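Local coordinates for protein type III effector NopAA (Sinorhizobium fredii USDA 257, PDB 6SDU) that hydrolyses xyloglucan as a secreted effector of a symbiotic bacterium, with a glycosyl hydrolase family 12 domain that binds cellobiose, at residues A[149-154]-A[164-169]. Numbering follows the deposited sequence.
Sequences IPVYSN and VFEGEG
The carbonyl oxygen of Val164 is gripped by two successive amides: Val151 N donates to Val164 O at 2.8 Å, and Tyr152 N adds a weak, long bond to the same oxygen at 3.5 Å. In return Val164 N gives a nearly straight bond to Tyr152 O, 2.9 Å long with an N-H...O angle of 174°. Toward Ile149 the direct bonds give way to a water, which donates to Ile149 O and accepts from Glu166 N.

Side chains fill in on both faces of the sheet. Pro150 lays CB over one face of the Phe165 ring, offset toward its rim and 4.3 Å from the centroid, a CH-pi contact; the two side chains run side by side, and Phe165 also packs on Pro137 of the sugar pocket. On the other face Tyr152 and Val164 meet CB to CB. Val151 points at the partner strand: with CG1 anti to the carbonyl carbon (chi1 -63°), CG2 falls between N and C and lies 3.3 Å from Val164 O and near Val164 CG1, while CG1 rests on Glu166 CB at 3.9 Å. Glu166 crosses Val151 at about a right angle, its chain fully extended toward a salt bridge with Lys174. Val164 CB sits at the edge of the Tyr152 ring, near its plane, and the ring also meets Trp197 of helix 191-200 edge-to-face.

Two residues, Val151 and Tyr152, thus face the single Val164, a classic beta bulge where the short strand 152-153 pairs antiparallel with strand 160-168, next to the outermost strand of the larger sheet of the family 12 beta-sandwich.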
# COMPACT_ATOMS: atom_id res chain seq x y z
N ILE A 149 -12.42 11.33 8.39
CA ILE A 149 -12.07 12.75 8.53
C ILE A 149 -10.57 12.91 8.43
O ILE A 149 -9.83 12.40 9.29
CB ILE A 149 -12.58 13.34 9.86
CG1 ILE A 149 -14.10 13.21 9.95
CG2 ILE A 149 -12.10 14.82 9.97
CD1 ILE A 149 -14.65 13.46 11.35
N PRO A 150 -10.06 13.66 7.44
CA PRO A 150 -8.62 13.89 7.33
C PRO A 150 -8.10 14.73 8.49
O PRO A 150 -8.79 15.62 8.99
CB PRO A 150 -8.47 14.67 6.01
CG PRO A 150 -9.80 14.66 5.35
CD PRO A 150 -10.84 14.30 6.37
N VAL A 151 -6.88 14.43 8.90
CA VAL A 151 -6.22 15.25 9.92
C VAL A 151 -5.45 16.41 9.28
O VAL A 151 -5.24 17.43 9.94
CB VAL A 151 -5.31 14.39 10.82
CG1 VAL A 151 -6.17 13.37 11.57
CG2 VAL A 151 -4.24 13.69 10.01
N TYR A 152 -4.99 16.26 8.04
CA TYR A 152 -4.36 17.32 7.26
C TYR A 152 -4.84 17.18 5.83
O TYR A 152 -5.00 16.06 5.33
CB TYR A 152 -2.83 17.27 7.28
CG TYR A 152 -2.19 17.34 8.66
CD1 TYR A 152 -1.84 18.57 9.23
CD2 TYR A 152 -1.92 16.18 9.39
CE1 TYR A 152 -1.25 18.63 10.49
CE2 TYR A 152 -1.34 16.24 10.65
CZ TYR A 152 -1.00 17.46 11.19
OH TYR A 152 -0.41 17.54 12.44
N SER A 153 -5.06 18.32 5.16
CA SER A 153 -5.56 18.35 3.80
C SER A 153 -4.56 19.02 2.87
O SER A 153 -3.83 19.94 3.27
CB SER A 153 -6.90 19.08 3.72
OG SER A 153 -7.96 18.28 4.20
N ASN A 154 -4.52 18.52 1.62
CA ASN A 154 -3.72 19.08 0.52
C ASN A 154 -2.26 19.30 0.90
O ASN A 154 -1.64 20.31 0.59
CB ASN A 154 -4.35 20.36 -0.03
CG ASN A 154 -5.78 20.14 -0.47
OD1 ASN A 154 -6.05 19.32 -1.35
ND2 ASN A 154 -6.71 20.85 0.16
N VAL A 164 -4.13 13.42 4.48
CA VAL A 164 -3.54 12.61 5.54
C VAL A 164 -4.61 12.17 6.54
O VAL A 164 -5.42 12.99 6.99
CB VAL A 164 -2.40 13.37 6.25
CG1 VAL A 164 -1.71 12.48 7.30
CG2 VAL A 164 -1.40 13.81 5.20
N PHE A 165 -4.59 10.88 6.89
CA PHE A 165 -5.54 10.29 7.81
C PHE A 165 -4.81 9.58 8.94
O PHE A 165 -3.69 9.09 8.75
CB PHE A 165 -6.45 9.31 7.09
CG PHE A 165 -7.26 9.93 6.02
CD1 PHE A 165 -6.72 10.15 4.76
CD2 PHE A 165 -8.58 10.31 6.27
CE1 PHE A 165 -7.49 10.75 3.77
CE2 PHE A 165 -9.35 10.90 5.28
CZ PHE A 165 -8.81 11.11 4.03
N GLU A 166 -5.45 9.53 10.12
CA GLU A 166 -4.84 8.91 11.29
C GLU A 166 -5.79 7.92 11.96
O GLU A 166 -6.95 8.24 12.23
CB GLU A 166 -4.42 9.96 12.32
CG GLU A 166 -3.70 9.35 13.53
CD GLU A 166 -3.52 10.33 14.69
OE1 GLU A 166 -2.94 9.93 15.72
OE2 GLU A 166 -3.97 11.50 14.57
N GLY A 167 -5.26 6.74 12.28
CA GLY A 167 -6.02 5.70 12.91
C GLY A 167 -5.12 4.72 13.63
O GLY A 167 -3.91 4.94 13.77
N GLU A 168 -5.74 3.67 14.14
CA GLU A 168 -5.10 2.61 14.89
C GLU A 168 -5.49 1.24 14.34
O GLU A 168 -6.66 1.03 14.02
CB GLU A 168 -5.54 2.69 16.36
CG GLU A 168 -4.69 1.91 17.28
CD GLU A 168 -4.87 2.39 18.70
OE1 GLU A 168 -4.73 3.62 18.93
OE2 GLU A 168 -5.16 1.52 19.57
N GLY A 169 -4.55 0.30 14.29
CA GLY A 169 -4.86 -1.07 13.94
C GLY A 169 -5.36 -1.87 15.15
O GLY A 169 -5.30 -1.41 16.29
O HOH W 1 -8.21 10.37 9.68